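Local coordinates for protein putative dioxygenase (1H-3-hydroxy-4-oxoquinaldine 2,4-dioxygenase) (Mycobacterium abscessus, PDB 6RB3) that cleaves the quinolone ring of the Pseudomonas aeruginosa quorum-sensing signal PQS with dioxygen, giving N-octanoylanthranilate and carbon monoxide, at residues V26-W31 / V52-R57; G30-L35 / D178-A183; F90-H95 / P115-L120. The protein carries 2 engineered substitutions. All coordinates share one frame; numbering follows the deposited sequence.

Interaction 1 of 3, residues V26-W31 / V52-R57. With JWW (2-heptylquinoline-3,4-diol), chain D.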
# COMPACT_ATOMS: atom_id res chain seq x y z
N VAL A 26 -6.18 -1.09 -8.97
CA VAL A 26 -6.00 -2.25 -8.09
C VAL A 26 -5.51 -1.71 -6.75
O VAL A 26 -4.36 -1.26 -6.63
CB VAL A 26 -4.98 -3.27 -8.65
CG1 VAL A 26 -4.71 -4.42 -7.72
CG2 VAL A 26 -5.48 -3.81 -9.98
N THR A 27 -6.37 -1.75 -5.76
CA THR A 27 -5.99 -1.21 -4.46
C THR A 27 -5.30 -2.28 -3.62
O THR A 27 -5.63 -3.45 -3.71
CB THR A 27 -7.20 -0.65 -3.72
OG1 THR A 27 -7.99 -1.70 -3.19
CG2 THR A 27 -8.07 0.21 -4.70
N LEU A 28 -4.29 -1.86 -2.88
CA LEU A 28 -3.45 -2.72 -2.08
C LEU A 28 -3.24 -2.04 -0.74
O LEU A 28 -2.87 -0.87 -0.66
CB LEU A 28 -2.15 -2.96 -2.79
CG LEU A 28 -2.29 -3.73 -4.10
CD1 LEU A 28 -0.91 -3.66 -4.71
CD2 LEU A 28 -2.83 -5.14 -3.98
N SER A 29 -3.54 -2.74 0.32
CA SER A 29 -3.49 -2.19 1.67
C SER A 29 -2.13 -2.43 2.28
O SER A 29 -1.26 -3.10 1.71
CB SER A 29 -4.60 -2.82 2.51
OG SER A 29 -5.83 -2.65 1.83
N GLY A 30 -1.93 -1.81 3.44
CA GLY A 30 -0.79 -2.10 4.26
C GLY A 30 -0.94 -3.46 4.92
O GLY A 30 -1.82 -4.27 4.62
N TRP A 31 -0.04 -3.72 5.84
CA TRP A 31 -0.07 -4.96 6.60
C TRP A 31 -1.16 -4.88 7.65
O TRP A 31 -1.45 -3.81 8.18
CB TRP A 31 1.26 -5.22 7.27
CG TRP A 31 2.30 -5.70 6.35
CD1 TRP A 31 3.14 -4.95 5.56
CD2 TRP A 31 2.65 -7.08 6.12
NE1 TRP A 31 3.99 -5.79 4.87
CE2 TRP A 31 3.70 -7.09 5.19
CE3 TRP A 31 2.15 -8.29 6.60
CZ2 TRP A 31 4.25 -8.27 4.73
CZ3 TRP A 31 2.72 -9.45 6.18
CH2 TRP A 31 3.76 -9.44 5.24
N VAL A 52 -10.45 -3.18 -8.91
CA VAL A 52 -10.35 -4.44 -8.21
C VAL A 52 -9.59 -4.16 -6.93
O VAL A 52 -8.41 -3.79 -6.99
CB VAL A 52 -9.62 -5.51 -9.02
CG1 VAL A 52 -9.52 -6.79 -8.20
CG2 VAL A 52 -10.33 -5.79 -10.31
N ARG A 53 -10.23 -4.35 -5.77
CA ARG A 53 -9.59 -4.21 -4.48
C ARG A 53 -9.10 -5.57 -3.98
O ARG A 53 -9.87 -6.53 -3.95
CB ARG A 53 -10.56 -3.64 -3.46
CG ARG A 53 -11.08 -2.31 -3.84
CD ARG A 53 -11.87 -1.70 -2.70
NE ARG A 53 -13.07 -2.47 -2.39
CZ ARG A 53 -13.79 -2.25 -1.31
NH1 ARG A 53 -13.39 -1.29 -0.46
NH2 ARG A 53 -14.90 -2.94 -1.06
N VAL A 54 -7.86 -5.63 -3.56
CA VAL A 54 -7.22 -6.91 -3.31
C VAL A 54 -6.74 -6.99 -1.88
O VAL A 54 -6.12 -6.05 -1.38
CB VAL A 54 -6.05 -7.15 -4.27
CG1 VAL A 54 -5.34 -8.40 -3.85
CG2 VAL A 54 -6.47 -7.24 -5.71
N CYS A 55 -6.95 -8.15 -1.26
CA CYS A 55 -6.36 -8.46 0.03
C CYS A 55 -5.15 -9.36 -0.14
O CYS A 55 -5.04 -10.09 -1.12
CB CYS A 55 -7.35 -9.22 0.94
SG CYS A 55 -8.88 -8.35 1.33
N TRP A 56 -4.25 -9.28 0.82
CA TRP A 56 -3.09 -10.16 0.88
C TRP A 56 -3.56 -11.51 1.41
O TRP A 56 -4.57 -11.62 2.13
CB TRP A 56 -1.95 -9.62 1.80
CG TRP A 56 -1.53 -8.22 1.57
CD1 TRP A 56 -1.57 -7.19 2.49
CD2 TRP A 56 -1.05 -7.66 0.35
NE1 TRP A 56 -1.11 -6.02 1.91
CE2 TRP A 56 -0.81 -6.27 0.60
CE3 TRP A 56 -0.77 -8.19 -0.92
CZ2 TRP A 56 -0.33 -5.39 -0.41
CZ3 TRP A 56 -0.30 -7.34 -1.91
CH2 TRP A 56 -0.07 -5.96 -1.65
N ARG A 57 -2.79 -12.54 1.11
CA ARG A 57 -3.08 -13.84 1.72
C ARG A 57 -3.11 -13.67 3.22
O ARG A 57 -2.44 -12.81 3.78
CB ARG A 57 -2.04 -14.87 1.28
CG ARG A 57 -0.61 -14.59 1.67
CD ARG A 57 0.26 -15.84 1.42
NE ARG A 57 0.36 -16.17 0.01
CZ ARG A 57 1.07 -17.17 -0.48
NH1 ARG A 57 1.73 -17.97 0.33
NH2 ARG A 57 1.11 -17.39 -1.78
C10 JWW D . 2.36 1.15 8.10
C13 JWW D . -1.33 -0.55 8.86
C15 JWW D . -3.46 -1.35 9.88
C17 JWW D . -3.98 -0.94 12.24
C01 JWW D . 4.64 -0.90 10.33
C02 JWW D . 4.64 -2.18 10.90
C03 JWW D . 3.59 -3.05 10.68
C04 JWW D . 2.54 -2.63 9.90
C05 JWW D . 2.57 -1.38 9.36
C06 JWW D . 3.58 -0.49 9.54
C07 JWW D . 3.51 0.82 8.92
C09 JWW D . 1.33 0.23 7.97
C11 JWW D . 0.09 0.49 7.12
C12 JWW D . -0.98 -0.58 7.38
C14 JWW D . -2.82 -0.24 9.04
C16 JWW D . -4.48 -0.70 10.81
N08 JWW D . 1.47 -1.03 8.60
O18 JWW D . 2.25 2.41 7.51
O19 JWW D . 4.54 1.79 9.08
O HOH W 1 -6.97 -3.41 -0.87
O HOH W 2 -4.05 -5.75 0.23

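Interaction 2 of 3, residues G30-L35 / D178-A183. With JWW (2-heptylquinoline-3,4-diol), chain D.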
# COMPACT_ATOMS: atom_id res chain seq x y z
N GLY A 30 -1.93 -1.81 3.44
CA GLY A 30 -0.79 -2.10 4.26
C GLY A 30 -0.94 -3.46 4.92
O GLY A 30 -1.82 -4.27 4.62
N TRP A 31 -0.04 -3.72 5.84
CA TRP A 31 -0.07 -4.96 6.60
C TRP A 31 -1.16 -4.88 7.65
O TRP A 31 -1.45 -3.81 8.18
CB TRP A 31 1.26 -5.22 7.27
CG TRP A 31 2.30 -5.70 6.35
CD1 TRP A 31 3.14 -4.95 5.56
CD2 TRP A 31 2.65 -7.08 6.12
NE1 TRP A 31 3.99 -5.79 4.87
CE2 TRP A 31 3.70 -7.09 5.19
CE3 TRP A 31 2.15 -8.29 6.60
CZ2 TRP A 31 4.25 -8.27 4.73
CZ3 TRP A 31 2.72 -9.45 6.18
CH2 TRP A 31 3.76 -9.44 5.24
N ALA A 32 -1.79 -6.04 7.91
CA ALA A 32 -2.77 -6.21 8.99
C ALA A 32 -4.07 -5.46 8.77
O ALA A 32 -4.85 -5.30 9.70
CB ALA A 32 -2.17 -5.80 10.33
N HIS A 33 -4.38 -5.07 7.53
CA HIS A 33 -5.73 -4.63 7.22
C HIS A 33 -6.05 -5.03 5.79
O HIS A 33 -5.24 -5.66 5.09
CB HIS A 33 -5.90 -3.14 7.56
CG HIS A 33 -5.11 -2.19 6.74
ND1 HIS A 33 -5.38 -0.84 6.72
CD2 HIS A 33 -4.06 -2.38 5.89
CE1 HIS A 33 -4.55 -0.24 5.88
NE2 HIS A 33 -3.74 -1.15 5.37
N ASP A 34 -7.30 -4.78 5.42
CA ASP A 34 -7.90 -5.38 4.24
C ASP A 34 -8.45 -4.30 3.33
O ASP A 34 -8.07 -3.14 3.37
CB ASP A 34 -8.96 -6.43 4.65
CG ASP A 34 -10.17 -5.86 5.37
OD1 ASP A 34 -10.42 -4.63 5.40
OD2 ASP A 34 -10.97 -6.65 5.88
N LEU A 35 -9.37 -4.67 2.45
CA LEU A 35 -9.78 -3.69 1.43
C LEU A 35 -10.68 -2.60 1.99
O LEU A 35 -11.02 -1.69 1.24
CB LEU A 35 -10.44 -4.43 0.27
CG LEU A 35 -11.51 -5.45 0.60
CD1 LEU A 35 -12.71 -4.82 1.13
CD2 LEU A 35 -11.77 -6.16 -0.66
N ASP A 178 1.24 -13.41 14.90
CA ASP A 178 1.77 -14.02 13.68
C ASP A 178 1.96 -12.98 12.58
O ASP A 178 3.04 -12.88 11.98
CB ASP A 178 0.86 -15.15 13.20
CG ASP A 178 1.24 -15.67 11.81
OD1 ASP A 178 2.16 -16.49 11.73
OD2 ASP A 178 0.63 -15.25 10.80
N MET A 179 0.93 -12.17 12.31
CA MET A 179 0.99 -11.28 11.16
C MET A 179 1.78 -10.02 11.47
O MET A 179 2.51 -9.50 10.60
CB MET A 179 -0.42 -10.89 10.73
CG MET A 179 -0.50 -10.36 9.29
SD MET A 179 0.09 -11.59 8.13
CE MET A 179 -1.41 -12.49 7.71
N TRP A 180 1.63 -9.49 12.69
CA TRP A 180 2.36 -8.28 13.03
C TRP A 180 3.85 -8.53 13.09
O TRP A 180 4.63 -7.62 12.75
CB TRP A 180 1.86 -7.73 14.36
CG TRP A 180 0.64 -6.89 14.18
CD1 TRP A 180 -0.66 -7.29 14.28
CD2 TRP A 180 0.60 -5.49 13.87
NE1 TRP A 180 -1.51 -6.22 14.07
CE2 TRP A 180 -0.75 -5.10 13.81
CE3 TRP A 180 1.59 -4.53 13.65
CZ2 TRP A 180 -1.13 -3.80 13.52
CZ3 TRP A 180 1.20 -3.24 13.36
CH2 TRP A 180 -0.14 -2.89 13.30
N ALA A 181 4.27 -9.74 13.47
CA ALA A 181 5.69 -10.06 13.45
C ALA A 181 6.18 -10.26 12.02
O ALA A 181 7.31 -9.88 11.67
CB ALA A 181 5.97 -11.32 14.28
N ARG A 182 5.35 -10.91 11.19
CA ARG A 182 5.70 -11.04 9.78
C ARG A 182 5.90 -9.66 9.17
O ARG A 182 6.89 -9.39 8.48
CB ARG A 182 4.62 -11.83 9.03
CG ARG A 182 4.91 -12.09 7.57
CD ARG A 182 4.01 -13.27 7.00
NE ARG A 182 4.18 -14.46 7.83
CZ ARG A 182 3.30 -14.91 8.73
NH1 ARG A 182 2.14 -14.32 8.87
NH2 ARG A 182 3.60 -15.96 9.47
N ALA A 183 4.97 -8.74 9.44
CA ALA A 183 5.12 -7.37 8.94
C ALA A 183 6.46 -6.80 9.37
O ALA A 183 7.25 -6.38 8.52
CB ALA A 183 3.96 -6.51 9.43
C10 JWW D . 2.36 1.15 8.10
C13 JWW D . -1.33 -0.55 8.86
C15 JWW D . -3.46 -1.35 9.88
C17 JWW D . -3.98 -0.94 12.24
C01 JWW D . 4.64 -0.90 10.33
C02 JWW D . 4.64 -2.18 10.90
C03 JWW D . 3.59 -3.05 10.68
C04 JWW D . 2.54 -2.63 9.90
C05 JWW D . 2.57 -1.38 9.36
C06 JWW D . 3.58 -0.49 9.54
C07 JWW D . 3.51 0.82 8.92
C09 JWW D . 1.33 0.23 7.97
C11 JWW D . 0.09 0.49 7.12
C12 JWW D . -0.98 -0.58 7.38
C14 JWW D . -2.82 -0.24 9.04
C16 JWW D . -4.48 -0.70 10.81
N08 JWW D . 1.47 -1.03 8.60
O18 JWW D . 2.25 2.41 7.51
O19 JWW D . 4.54 1.79 9.08

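Interaction 3 of 3, residues F90-H95 / P115-L120. With JWW (2-heptylquinoline-3,4-diol), chain D.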
# COMPACT_ATOMS: atom_id res chain seq x y z
N PHE A 90 -3.07 -2.38 -15.58
CA PHE A 90 -3.67 -1.90 -14.35
C PHE A 90 -2.74 -0.98 -13.59
O PHE A 90 -1.50 -0.97 -13.78
CB PHE A 90 -4.08 -3.09 -13.49
CG PHE A 90 -2.94 -3.98 -13.03
CD1 PHE A 90 -2.49 -5.03 -13.82
CD2 PHE A 90 -2.40 -3.83 -11.75
CE1 PHE A 90 -1.50 -5.90 -13.36
CE2 PHE A 90 -1.40 -4.69 -11.29
CZ PHE A 90 -0.96 -5.73 -12.09
N VAL A 91 -3.36 -0.19 -12.70
CA VAL A 91 -2.60 0.73 -11.85
C VAL A 91 -2.74 0.40 -10.38
O VAL A 91 -3.77 0.68 -9.77
CB VAL A 91 -3.02 2.19 -12.14
CG1 VAL A 91 -2.30 3.18 -11.27
CG2 VAL A 91 -2.82 2.48 -13.64
N PRO A 92 -1.70 -0.15 -9.75
CA PRO A 92 -1.76 -0.32 -8.29
C PRO A 92 -1.79 1.00 -7.53
O PRO A 92 -1.06 1.94 -7.84
CB PRO A 92 -0.48 -1.11 -7.97
CG PRO A 92 -0.02 -1.67 -9.22
CD PRO A 92 -0.49 -0.75 -10.33
N ILE A 93 -2.64 1.05 -6.51
CA ILE A 93 -2.71 2.09 -5.47
C ILE A 93 -2.40 1.34 -4.19
O ILE A 93 -3.25 0.59 -3.72
CB ILE A 93 -4.09 2.73 -5.38
CG1 ILE A 93 -4.56 3.14 -6.76
CG2 ILE A 93 -4.09 3.94 -4.40
CD1 ILE A 93 -6.03 3.62 -6.74
N ALA A 94 -1.26 1.58 -3.58
CA ALA A 94 -0.83 0.77 -2.45
C ALA A 94 -0.60 1.64 -1.22
O ALA A 94 -0.03 2.73 -1.31
CB ALA A 94 0.44 -0.02 -2.79
N HIS A 95 -1.06 1.17 -0.06
CA HIS A 95 -0.90 1.92 1.17
C HIS A 95 0.37 1.54 1.91
O HIS A 95 0.62 0.34 2.13
CB HIS A 95 -2.08 1.72 2.11
CG HIS A 95 -1.91 2.37 3.45
ND1 HIS A 95 -1.98 3.74 3.62
CD2 HIS A 95 -1.75 1.85 4.69
CE1 HIS A 95 -1.88 4.03 4.90
NE2 HIS A 95 -1.71 2.91 5.57
N PRO A 115 1.39 0.55 -16.17
CA PRO A 115 1.96 1.84 -16.60
C PRO A 115 2.13 2.87 -15.48
O PRO A 115 2.88 3.82 -15.64
CB PRO A 115 0.95 2.35 -17.65
CG PRO A 115 -0.37 1.80 -17.12
CD PRO A 115 -0.01 0.39 -16.59
N ALA A 116 1.47 2.70 -14.34
CA ALA A 116 1.69 3.61 -13.22
C ALA A 116 1.47 2.85 -11.93
O ALA A 116 0.87 1.77 -11.91
CB ALA A 116 0.77 4.85 -13.26
N VAL A 117 2.03 3.41 -10.85
CA VAL A 117 1.85 2.93 -9.48
C VAL A 117 1.65 4.17 -8.62
O VAL A 117 2.36 5.17 -8.78
CB VAL A 117 3.05 2.12 -8.97
CG1 VAL A 117 2.90 1.84 -7.49
CG2 VAL A 117 3.17 0.78 -9.69
N MET A 118 0.67 4.13 -7.73
CA MET A 118 0.50 5.14 -6.70
C MET A 118 0.78 4.54 -5.32
O MET A 118 0.24 3.50 -4.97
CB MET A 118 -0.90 5.75 -6.73
CG MET A 118 -1.10 6.71 -5.57
SD MET A 118 -2.47 7.88 -5.80
CE MET A 118 -1.74 8.76 -7.13
N ILE A 119 1.59 5.22 -4.54
CA ILE A 119 1.90 4.83 -3.18
C ILE A 119 1.38 5.91 -2.26
O ILE A 119 1.38 7.09 -2.61
CB ILE A 119 3.42 4.60 -2.99
CG1 ILE A 119 3.84 3.49 -3.96
CG2 ILE A 119 3.75 4.24 -1.60
CD1 ILE A 119 5.26 3.22 -3.92
N LEU A 120 0.86 5.48 -1.11
CA LEU A 120 0.22 6.35 -0.13
C LEU A 120 1.01 6.30 1.16
O LEU A 120 1.03 5.26 1.82
CB LEU A 120 -1.22 5.91 0.16
CG LEU A 120 -2.14 5.76 -1.05
CD1 LEU A 120 -3.53 5.36 -0.59
CD2 LEU A 120 -2.25 7.00 -1.87
C10 JWW D . 2.36 1.15 8.10
C13 JWW D . -1.33 -0.55 8.86
C15 JWW D . -3.46 -1.35 9.88
C17 JWW D . -3.98 -0.94 12.24
C01 JWW D . 4.64 -0.90 10.33
C02 JWW D . 4.64 -2.18 10.90
C03 JWW D . 3.59 -3.05 10.68
C04 JWW D . 2.54 -2.63 9.90
C05 JWW D . 2.57 -1.38 9.36
C06 JWW D . 3.58 -0.49 9.54
C07 JWW D . 3.51 0.82 8.92
C09 JWW D . 1.33 0.23 7.97
C11 JWW D . 0.09 0.49 7.12
C12 JWW D . -0.98 -0.58 7.38
C14 JWW D . -2.82 -0.24 9.04
C16 JWW D . -4.48 -0.70 10.81
N08 JWW D . 1.47 -1.03 8.60
O18 JWW D . 2.25 2.41 7.51
O19 JWW D . 4.54 1.79 9.08

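Interaction 1 of 3, residues V26-W31 / V52-R57
Trp56 NE1 is held by two successive backbone carbonyls of the facing loop, a compact case of an indole N-H tying down a turn. The stronger bond runs to Ser29 O, 2.9 Å from Trp56 NE1; the nitrogen stands above that carbonyl's plane, 57° out of it. The second, from Trp56 NE1 to Gly30 O, is weak at 3.3 Å. Both oxygens lie at the ring's edge, whereas water 2 sits over one face, toward the rim. Trp56 CG lies beside its own backbone N (chi1 -50°), which brings the six-membered ring up to Leu28, crossing that side chain at about a right angle with Leu28 CD2 3.7 Å from Trp56 CH2. The same methyl also rests on Val54 CB, and Val26 and Val54 extend this apolar face.

Before the loop, parallel strand pairing takes over: Thr27 N bonds to Val52 O at 3.1 Å and Thr27 O accepts Val54 N at the same length. On the other face, Thr27 OG1 lies against the aliphatic part of Arg53, 3.2 Å from Arg53 CG, while the guanidinium leads away to salt bridges with Asp15 and Asp39. Where the strands part, two waters fill in. Both donate to Val54 O, water 2 at 2.6 Å; water 2 also accepts from Ser29 N, and water 1 reaches Thr27 OG1 and Ser29 OG, the latter also hydrogen-bonded to Asp34 O.

In alpha/beta hydrolases the loop after this strand commonly supplies the oxyanion hole; here Gly30 CA packs 3.5 Å from C12 of the bound substrate's heptyl chain. The two bonds donated by Trp56 NE1, one of them weak, and the water pair together satisfy buried backbone polar groups and probably help fix the peptide path that lines the pocket.

Interaction 2 of 3, residues G30-L35 / D178-A183
A type II beta turn from Gly30 to His33 presses its two central residues, Trp31 and Ala32, against helix 178-183. The CA atoms of Trp31 and Ala183 come within 6.2 Å, and Ala32 takes the positive phi (69°) that such a turn asks of its third residue. No hydrogen bond links the two segments, and across them the indole of Trp31 is seated by packing. Over one face of the Trp31 ring lies Ala183, its CA making a CH-pi contact 3.9 Å from the six-membered centroid, while Ala183 CB touches Trp31 CG at 3.6 Å. At the ring's edge and in its plane comes the sulfur of Met179, with SD 3.9 Å from Trp31 CZ3, a Met-aromatic contact reached because the methionine chain bends at chi2 (59°). Arg182 crosses the far end of the indole with its CG. Its guanidinium grips Asp178 end-on, NH1 to OD2 at 2.6 Å and NH2 to OD1 at 2.7 Å, and its NE meets Asp68.

Ala32 CB meets the Trp180 ring near its rim, 3.8 Å from Trp180 NE1. The same indole stacks on Trp144 and carries the substrate's benzo ring near its other end, Trp180 CZ3 being 3.6 Å from C03 of the ligand. His33, the last residue of the turn, lays its ring face against the heptyl chain. Turn and helix thus form adjoining walls of the substrate pocket, an apolar lining suited to the alkylquinolone, with the arginine's charge probably balanced by the carboxylates of Asp178 and Asp68.

Interaction 3 of 3, residues F90-H95 / P115-L120
Ile93 and Met118 pair at the tight middle of two parallel strands, where three backbone bonds follow one another, the last of them bent. Met118 N gives to Pro92 O at 2.8 Å, Ala94 N to Met118 O at 2.8 Å, and Leu120 N to Ala94 O at 2.9 Å. On one face Ile93 CG2 meets Leu120 CD1 at 4.1 Å; having CG2 anti to the backbone N leaves that methyl beside the carbonyl carbon, on the way to the leucine.

The pairing slackens toward the strand beginnings. Pro92 has no N-H to offer, so Ala116 O faces its CD carbon instead, at 3.3 Å, and also receives Val91 CG1 at 3.5 Å. Beyond, Phe90 O merely touches Pro115 CD, and Pro115 is partly exposed to solvent.

At the opposite end His95 reaches the pocket, its CD2 3.3 Å from C11 of the substrate, and its ring meets those of Phe247 and His33. Helix 98-113, the crossover of this beta-alpha-beta unit, covers Ala94 and Val117; helix 253-265 packs on Met118 and Leu120 from the other face. Strand 24-28 flanks strand 90-95 in the central sheet, and the turn leading into helix 98-113, where this fold places its nucleophile elbow, carries the substrate-binding His97.

From the N terminus, strand 24-28 opens two contacts. Interaction 1 closes first, over helix 42-48, as a beta-alpha-beta crossover; interaction 2 starts from the same stretch, sharing Gly30 and Trp31, and closes only at helix 177-194, some 140 residues on. Within that long span, and after interaction 1 is complete, interaction 3 forms a second crossover through helix 98-113. Strands 24-28 and 90-95 are sheet neighbours, joined by Leu28 N to Ile93 O, which merges interactions 1 and 3 into one sheet. Interaction 2 ties the loop that follows strand 24-28 to helix 177-194. All three converge on the substrate, where His33 and His95 touch.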